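Local coordinates for putative vitamin-B12 independent methionine synthase family protein (Listeria monocytogenes, PDB 1YPX) that probably transfers a methyl group from 5-methyltetrahydropteroyltriglutamate to homocysteine in a zinc-dependent, cobalamin-independent reaction, at residues Pro6-Arg17 with Leu328-Ala337; Val132-Met142 with Cys181-Ser190. All blocks are in the same frame, centred on the assembly; numbering follows the deposited sequence.

From the N terminus the chain first runs through 6-17, a loop ahead of helix 19-30, which is met by strand 328-332 and the loop after it only near the C-terminal end. Contact 1 therefore closes a loop of 310 residues, and contact 2, whose segments 132-142 and 181-190 are separated by 38 mostly helical residues and pair strand 132-138 with strand 183-188, is nested inside it. Their centres lie about 13 Å apart, and two probable hydrogen bonds join them: His-11 O to Lys-134 NZ at 2.6 Å and Asp-10 OD2 to Tyr-183 OH at 2.8 Å. Together they link the N-terminal segment to early and last strands of one parallel, TIM-barrel-like sheet.

Contact 1. Residues Pro6-Arg17 with Leu328-Ala337; sequences PFYADHVGSILR and LRLSPQCGFA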
# COMPACT_ATOMS: atom_id res chain seq x y z
N PRO A 6 -8.71 5.32 -6.08
CA PRO A 6 -9.24 4.21 -5.29
C PRO A 6 -10.77 4.20 -5.44
O PRO A 6 -11.39 5.25 -5.44
CB PRO A 6 -8.79 4.55 -3.88
CG PRO A 6 -8.74 6.03 -3.90
CD PRO A 6 -8.07 6.31 -5.20
N PHE A 7 -11.35 3.01 -5.59
CA PHE A 7 -12.80 2.88 -5.76
C PHE A 7 -13.55 2.85 -4.44
O PHE A 7 -12.98 2.52 -3.40
CB PHE A 7 -13.13 1.60 -6.54
CG PHE A 7 -12.15 1.29 -7.62
CD1 PHE A 7 -11.07 0.45 -7.37
CD2 PHE A 7 -12.26 1.90 -8.87
CE1 PHE A 7 -10.10 0.24 -8.34
CE2 PHE A 7 -11.29 1.70 -9.85
CZ PHE A 7 -10.22 0.87 -9.59
N TYR A 8 -14.84 3.18 -4.50
CA TYR A 8 -15.68 3.18 -3.30
C TYR A 8 -15.47 1.91 -2.49
O TYR A 8 -15.48 1.96 -1.27
CB TYR A 8 -17.14 3.33 -3.69
CG TYR A 8 -17.43 4.60 -4.46
CD1 TYR A 8 -17.15 5.85 -3.93
CD2 TYR A 8 -17.99 4.54 -5.73
CE1 TYR A 8 -17.43 7.01 -4.64
CE2 TYR A 8 -18.27 5.69 -6.45
CZ TYR A 8 -17.99 6.92 -5.90
OH TYR A 8 -18.29 8.04 -6.62
N ALA A 9 -15.32 0.78 -3.18
CA ALA A 9 -15.06 -0.49 -2.51
C ALA A 9 -13.67 -0.88 -3.00
O ALA A 9 -13.50 -1.37 -4.12
CB ALA A 9 -16.07 -1.55 -2.92
N ASP A 10 -12.67 -0.64 -2.16
CA ASP A 10 -11.29 -0.92 -2.52
C ASP A 10 -10.68 -1.70 -1.35
O ASP A 10 -11.36 -1.96 -0.35
CB ASP A 10 -10.57 0.40 -2.73
CG ASP A 10 -9.48 0.32 -3.78
OD1 ASP A 10 -8.74 -0.70 -3.78
OD2 ASP A 10 -9.36 1.27 -4.58
N HIS A 11 -9.41 -2.08 -1.47
CA HIS A 11 -8.74 -2.81 -0.39
C HIS A 11 -7.24 -2.57 -0.40
O HIS A 11 -6.66 -2.31 -1.45
CB HIS A 11 -9.06 -4.31 -0.48
CG HIS A 11 -8.54 -4.98 -1.71
ND1 HIS A 11 -7.47 -5.85 -1.69
CD2 HIS A 11 -8.98 -4.96 -2.99
CE1 HIS A 11 -7.27 -6.33 -2.90
NE2 HIS A 11 -8.17 -5.81 -3.71
N VAL A 12 -6.63 -2.64 0.78
CA VAL A 12 -5.19 -2.39 0.92
C VAL A 12 -4.34 -3.19 -0.06
O VAL A 12 -3.45 -2.63 -0.70
CB VAL A 12 -4.73 -2.67 2.38
CG1 VAL A 12 -3.20 -2.58 2.49
CG2 VAL A 12 -5.36 -1.65 3.31
N GLY A 13 -4.61 -4.49 -0.17
CA GLY A 13 -3.85 -5.31 -1.10
C GLY A 13 -3.44 -6.71 -0.69
O GLY A 13 -3.65 -7.65 -1.46
N SER A 14 -2.85 -6.90 0.49
CA SER A 14 -2.43 -8.26 0.85
C SER A 14 -3.62 -9.18 1.09
O SER A 14 -4.62 -8.78 1.67
CB SER A 14 -1.56 -8.25 2.11
OG SER A 14 -2.36 -8.10 3.26
N ILE A 15 -3.49 -10.42 0.64
CA ILE A 15 -4.52 -11.43 0.81
C ILE A 15 -3.92 -12.63 1.56
O ILE A 15 -2.71 -12.88 1.49
CB ILE A 15 -5.06 -11.91 -0.59
CG1 ILE A 15 -5.99 -10.85 -1.20
CG2 ILE A 15 -5.77 -13.25 -0.45
CD1 ILE A 15 -7.20 -10.49 -0.34
N LEU A 16 -4.76 -13.35 2.29
CA LEU A 16 -4.36 -14.53 3.06
C LEU A 16 -3.68 -15.61 2.22
O LEU A 16 -4.22 -16.02 1.20
CB LEU A 16 -5.58 -15.15 3.72
CG LEU A 16 -5.89 -14.86 5.18
CD1 LEU A 16 -5.78 -13.37 5.51
CD2 LEU A 16 -7.29 -15.37 5.45
N ARG A 17 -2.53 -16.09 2.67
CA ARG A 17 -1.82 -17.13 1.93
C ARG A 17 -2.58 -18.46 1.96
O ARG A 17 -2.96 -18.94 3.02
CB ARG A 17 -0.41 -17.35 2.52
CG ARG A 17 0.45 -16.08 2.68
CD ARG A 17 -0.03 -15.23 3.87
NE ARG A 17 -1.12 -15.89 4.59
CZ ARG A 17 -1.79 -15.37 5.62
NH1 ARG A 17 -1.48 -14.17 6.08
NH2 ARG A 17 -2.78 -16.06 6.17
N LEU A 328 -14.87 10.11 -0.59
CA LEU A 328 -14.51 9.18 0.47
C LEU A 328 -14.69 7.75 -0.06
O LEU A 328 -15.52 7.49 -0.94
CB LEU A 328 -15.38 9.42 1.72
CG LEU A 328 -15.20 10.74 2.48
CD1 LEU A 328 -16.13 10.79 3.69
CD2 LEU A 328 -13.76 10.89 2.94
N ARG A 329 -13.86 6.85 0.45
CA ARG A 329 -13.90 5.45 0.04
C ARG A 329 -13.91 4.55 1.26
O ARG A 329 -13.58 4.98 2.35
CB ARG A 329 -12.70 5.10 -0.85
CG ARG A 329 -12.86 5.45 -2.34
CD ARG A 329 -13.09 6.91 -2.56
NE ARG A 329 -13.25 7.26 -3.97
CZ ARG A 329 -14.00 8.27 -4.41
NH1 ARG A 329 -14.67 9.02 -3.56
NH2 ARG A 329 -14.06 8.54 -5.70
N LEU A 330 -14.31 3.30 1.06
CA LEU A 330 -14.40 2.32 2.11
C LEU A 330 -13.47 1.14 1.82
O LEU A 330 -13.07 0.92 0.67
CB LEU A 330 -15.84 1.83 2.18
CG LEU A 330 -16.18 0.78 3.23
CD1 LEU A 330 -15.95 1.36 4.60
CD2 LEU A 330 -17.64 0.34 3.06
N SER A 331 -13.14 0.39 2.86
CA SER A 331 -12.26 -0.76 2.70
C SER A 331 -12.08 -1.35 4.05
O SER A 331 -12.52 -0.78 5.03
CB SER A 331 -10.88 -0.33 2.24
OG SER A 331 -10.16 0.17 3.35
N PRO A 332 -11.43 -2.51 4.12
CA PRO A 332 -11.23 -3.07 5.46
C PRO A 332 -10.04 -2.30 6.05
O PRO A 332 -9.33 -1.63 5.31
CB PRO A 332 -10.97 -4.56 5.19
CG PRO A 332 -10.46 -4.59 3.77
CD PRO A 332 -11.20 -3.50 3.06
N GLN A 333 -9.85 -2.35 7.37
CA GLN A 333 -8.77 -1.60 8.04
C GLN A 333 -7.34 -1.80 7.50
O GLN A 333 -6.60 -0.82 7.34
CB GLN A 333 -8.81 -1.86 9.55
CG GLN A 333 -8.65 -3.33 9.95
CD GLN A 333 -8.63 -3.55 11.45
OE1 GLN A 333 -9.53 -3.13 12.18
NE2 GLN A 333 -7.59 -4.23 11.93
N CYS A 334 -6.95 -3.04 7.24
CA CYS A 334 -5.61 -3.34 6.70
C CYS A 334 -5.76 -4.45 5.67
O CYS A 334 -6.88 -4.78 5.26
CB CYS A 334 -4.65 -3.80 7.81
SG CYS A 334 -2.87 -3.91 7.33
N GLY A 335 -4.63 -4.99 5.24
CA GLY A 335 -4.65 -6.07 4.27
C GLY A 335 -4.74 -7.38 5.02
O GLY A 335 -4.14 -7.52 6.08
N PHE A 336 -5.51 -8.32 4.49
CA PHE A 336 -5.68 -9.62 5.12
C PHE A 336 -4.36 -10.36 5.09
O PHE A 336 -3.90 -10.76 4.03
CB PHE A 336 -6.75 -10.43 4.37
CG PHE A 336 -8.07 -9.71 4.24
CD1 PHE A 336 -8.32 -8.87 3.16
CD2 PHE A 336 -9.04 -9.84 5.24
CE1 PHE A 336 -9.51 -8.16 3.08
CE2 PHE A 336 -10.24 -9.13 5.17
CZ PHE A 336 -10.47 -8.29 4.08
N ALA A 337 -3.76 -10.54 6.26
CA ALA A 337 -2.48 -11.24 6.36
C ALA A 337 -1.93 -11.12 7.77
O ALA A 337 -0.73 -11.25 7.98
CB ALA A 337 -1.47 -10.66 5.35
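Arg-329 lies against the backbone and ring at the start of 6-17. Its CG stands beside its own backbone N and the chain bends at chi2 (60°), which brings NE to Pro-6 O at 3.1 Å, with the oxygen in the guanidinium plane. Tyr-8 CE1 sits over one face of that guanidinium, 3.6 Å from Arg-329 NH1, yet the two planes are 48° apart, so this is no parallel stack; NH1 also bonds to Ser-326 O. Beside it, Leu-330 N donates to Tyr-8 O at 2.9 Å and Asp-10 N to Leu-330 O at 3.3 Å, a single bridge centred on Ala-9. Asp-10 also braces its own segment: OD2 receives Phe-7 N and OD1 receives His-11 N.

Further on, Val-12 turns CG2 to Cys-334 C at 3.7 Å. Ser-14 OG lies between its backbone N and carbonyl carbon (chi1 78°), directed at the chain of 335-337, where it makes a weak bond to Phe-336 O. Two aliphatic tips meet Phe-336 at different points: the Ile-15 side chain lies alongside, its CD1 4.0 Å from Phe-336 CD1, and the Leu-16 side chain crosses obliquely, its CD1 near Phe-336 CB.

Cys-334 may form, with His-237 and Cys-239, a metal site, consistent with the zinc site expected of this family. Strand 328-332 is the last of the parallel sheet and pairs with strand 293-299 by backbone bonds from Arg-329; Pro-6 and Val-12 reach strand 233-238, while helix 347-364 packs on Ala-9, Ile-15, Leu-16 and Phe-336.

Contact 2. Residues Val132-Met142 with Cys181-Ser190; sequences VAKQTIPSPAM and CRYLQLDDTS
Lys-134 reaches across Tyr-183 to Gln-185, and its straight chain can be followed atom by atom. CB lies 4.1 Å from Tyr-183 CD1. With CG anti to the backbone N (chi1 -179°) and every later torsion extended, CG continues over the ring and CD settles on one face, 3.9 Å from the centroid and 24° off the normal, a CH-pi contact. CE comes near both Tyr-183 OH and Gln-185 OE1, and NZ bonds to both, at 3.1 Å to Tyr-183 OH and 3.0 Å to Gln-185 OE1, meeting the latter from above its carbonyl plane. NZ also bonds to His-11 O, Tyr-183 OH to Asp-10 OD2 and Gln-185 OE1 to Thr-235 OG1, so these buried polar ends form one network.

The axes of strands 135-138 and 183-188, which pair in parallel, cross at -32°. The alternation is regular: Gln-135 N to Tyr-183 O, Gln-185 N to Gln-135 O, Ile-137 N to Gln-185 O and Asp-187 N to Ile-137 O. On the face shared by Gln-135, Leu-184, Ile-137 and Leu-186, Ile-137 CG1 lies alongside Leu-186 CD1 at 3.7 Å, and Gln-135 CG alongside Leu-184 CD1.

At the C-terminal end Ser-139 OG donates to Asp-188 OD1 at 2.8 Å, from above the carboxylate plane. Asp-188 OD2 accepts Ser-190 N and OG from one face of that plane, the first bond closing an Asx turn.

Strand 60-61 pairs with 132-138 and strand 233-238 with 183-188, making both inner strands of the sheet. Helix 158-178 packs on Gln-135, Ile-137 and Pro-140, helix 116-127 on Ala-133 and Cys-181, and helix 213-224 on Ser-139 and Ser-190.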
# COMPACT_ATOMS: atom_id res chain seq x y z
N VAL A 132 -8.69 -3.25 -12.75
CA VAL A 132 -7.41 -2.57 -12.65
C VAL A 132 -6.44 -3.29 -11.72
O VAL A 132 -6.78 -3.67 -10.61
CB VAL A 132 -7.57 -1.10 -12.15
CG1 VAL A 132 -6.21 -0.45 -12.03
CG2 VAL A 132 -8.44 -0.31 -13.11
N ALA A 133 -5.21 -3.49 -12.20
CA ALA A 133 -4.20 -4.17 -11.40
C ALA A 133 -3.60 -3.19 -10.40
O ALA A 133 -3.13 -2.13 -10.79
CB ALA A 133 -3.11 -4.74 -12.30
N LYS A 134 -3.61 -3.55 -9.12
CA LYS A 134 -3.05 -2.69 -8.09
C LYS A 134 -1.71 -3.28 -7.62
O LYS A 134 -1.61 -4.47 -7.34
CB LYS A 134 -4.03 -2.57 -6.92
CG LYS A 134 -3.56 -1.67 -5.78
CD LYS A 134 -4.66 -1.50 -4.73
CE LYS A 134 -4.19 -0.66 -3.55
NZ LYS A 134 -5.28 -0.40 -2.57
N GLN A 135 -0.68 -2.45 -7.57
CA GLN A 135 0.64 -2.89 -7.13
C GLN A 135 1.02 -2.14 -5.85
O GLN A 135 0.83 -0.93 -5.77
CB GLN A 135 1.68 -2.63 -8.24
CG GLN A 135 3.16 -2.83 -7.85
CD GLN A 135 3.49 -4.26 -7.48
OE1 GLN A 135 3.55 -5.14 -8.33
NE2 GLN A 135 3.71 -4.50 -6.21
N THR A 136 1.53 -2.85 -4.85
CA THR A 136 1.92 -2.22 -3.59
C THR A 136 3.42 -2.39 -3.34
O THR A 136 3.97 -3.47 -3.53
CB THR A 136 1.18 -2.87 -2.35
OG1 THR A 136 1.67 -4.21 -2.14
CG2 THR A 136 -0.33 -2.95 -2.59
N ILE A 137 4.08 -1.32 -2.93
CA ILE A 137 5.49 -1.38 -2.61
C ILE A 137 5.63 -0.53 -1.36
O ILE A 137 4.73 0.25 -1.05
CB ILE A 137 6.42 -0.79 -3.73
CG1 ILE A 137 6.18 0.71 -3.87
CG2 ILE A 137 6.16 -1.49 -5.06
CD1 ILE A 137 7.04 1.35 -4.94
N PRO A 138 6.71 -0.71 -0.60
CA PRO A 138 6.86 0.12 0.60
C PRO A 138 7.17 1.53 0.19
O PRO A 138 7.65 1.78 -0.93
CB PRO A 138 8.04 -0.52 1.34
CG PRO A 138 8.81 -1.21 0.24
CD PRO A 138 7.70 -1.80 -0.60
N SER A 139 6.88 2.44 1.09
CA SER A 139 7.13 3.86 0.91
C SER A 139 8.63 4.11 0.94
O SER A 139 9.37 3.44 1.66
CB SER A 139 6.46 4.62 2.05
OG SER A 139 6.72 6.01 1.98
N PRO A 140 9.12 5.08 0.16
CA PRO A 140 10.57 5.29 0.22
C PRO A 140 11.06 5.62 1.64
O PRO A 140 12.19 5.29 2.00
CB PRO A 140 10.79 6.43 -0.78
CG PRO A 140 9.52 7.20 -0.70
CD PRO A 140 8.46 6.11 -0.65
N ALA A 141 10.21 6.25 2.45
CA ALA A 141 10.57 6.62 3.81
C ALA A 141 10.72 5.38 4.68
O ALA A 141 11.18 5.46 5.82
CB ALA A 141 9.52 7.55 4.41
N MSE A 142 10.32 4.23 4.14
CA MSE A 142 10.43 2.98 4.88
C MSE A 142 11.88 2.49 4.90
O MSE A 142 12.28 1.76 5.81
CB MSE A 142 9.51 1.93 4.25
CG MSE A 142 8.05 2.07 4.68
SE MSE A 142 7.66 1.20 6.39
CE MSE A 142 8.48 2.44 7.62
N CYS A 181 1.27 -0.23 -15.18
CA CYS A 181 0.62 -0.02 -13.91
C CYS A 181 -0.02 1.36 -13.83
O CYS A 181 0.63 2.37 -14.10
CB CYS A 181 1.63 -0.19 -12.78
SG CYS A 181 0.93 -0.20 -11.10
N ARG A 182 -1.30 1.41 -13.47
CA ARG A 182 -2.03 2.67 -13.36
C ARG A 182 -2.60 2.87 -11.98
O ARG A 182 -3.41 3.77 -11.77
CB ARG A 182 -3.16 2.74 -14.39
CG ARG A 182 -2.89 3.75 -15.49
CD ARG A 182 -1.51 3.50 -16.05
NE ARG A 182 -1.44 3.70 -17.48
CZ ARG A 182 -0.35 3.45 -18.20
NH1 ARG A 182 0.74 3.00 -17.59
NH2 ARG A 182 -0.35 3.65 -19.51
N TYR A 183 -2.16 2.02 -11.05
CA TYR A 183 -2.61 2.08 -9.67
C TYR A 183 -1.51 1.49 -8.76
O TYR A 183 -1.40 0.26 -8.62
CB TYR A 183 -3.94 1.31 -9.53
CG TYR A 183 -4.69 1.49 -8.23
CD1 TYR A 183 -5.91 0.86 -8.02
CD2 TYR A 183 -4.14 2.20 -7.17
CE1 TYR A 183 -6.57 0.92 -6.79
CE2 TYR A 183 -4.78 2.27 -5.94
CZ TYR A 183 -5.99 1.63 -5.75
OH TYR A 183 -6.60 1.65 -4.51
N LEU A 184 -0.70 2.38 -8.19
CA LEU A 184 0.40 2.03 -7.30
C LEU A 184 0.16 2.54 -5.88
O LEU A 184 -0.26 3.68 -5.68
CB LEU A 184 1.72 2.63 -7.81
CG LEU A 184 3.00 2.03 -7.19
CD1 LEU A 184 3.19 0.61 -7.75
CD2 LEU A 184 4.23 2.88 -7.51
N GLN A 185 0.45 1.70 -4.90
CA GLN A 185 0.24 2.05 -3.51
C GLN A 185 1.51 1.94 -2.64
O GLN A 185 2.23 0.93 -2.67
CB GLN A 185 -0.86 1.18 -2.92
CG GLN A 185 -0.96 1.25 -1.41
CD GLN A 185 -2.34 0.92 -0.91
OE1 GLN A 185 -3.32 1.56 -1.31
NE2 GLN A 185 -2.44 -0.07 -0.03
N LEU A 186 1.77 3.00 -1.88
CA LEU A 186 2.92 3.06 -0.99
C LEU A 186 2.49 2.68 0.43
O LEU A 186 1.67 3.35 1.04
CB LEU A 186 3.49 4.48 -0.99
CG LEU A 186 4.60 4.87 -2.00
CD1 LEU A 186 4.53 4.02 -3.27
CD2 LEU A 186 4.47 6.35 -2.35
N ASP A 187 3.05 1.58 0.93
CA ASP A 187 2.73 1.14 2.28
C ASP A 187 3.72 1.78 3.23
O ASP A 187 4.91 1.48 3.21
CB ASP A 187 2.76 -0.39 2.36
CG ASP A 187 1.49 -1.02 1.81
OD1 ASP A 187 0.81 -0.38 0.97
OD2 ASP A 187 1.15 -2.16 2.22
N ASP A 188 3.23 2.70 4.04
CA ASP A 188 4.11 3.39 4.95
C ASP A 188 3.67 3.25 6.38
O ASP A 188 2.70 3.88 6.80
CB ASP A 188 4.19 4.86 4.57
CG ASP A 188 5.43 5.50 5.09
OD1 ASP A 188 5.86 6.53 4.54
OD2 ASP A 188 5.98 4.96 6.06
N THR A 189 4.38 2.42 7.14
CA THR A 189 4.03 2.21 8.53
C THR A 189 4.91 3.03 9.47
O THR A 189 4.85 2.85 10.69
CB THR A 189 4.16 0.73 8.91
OG1 THR A 189 3.65 0.54 10.23
CG2 THR A 189 5.62 0.30 8.88
N SER A 190 5.71 3.94 8.91
CA SER A 190 6.62 4.77 9.69
C SER A 190 5.95 5.93 10.43
O SER A 190 6.37 6.30 11.52
CB SER A 190 7.77 5.31 8.81
OG SER A 190 7.34 6.32 7.92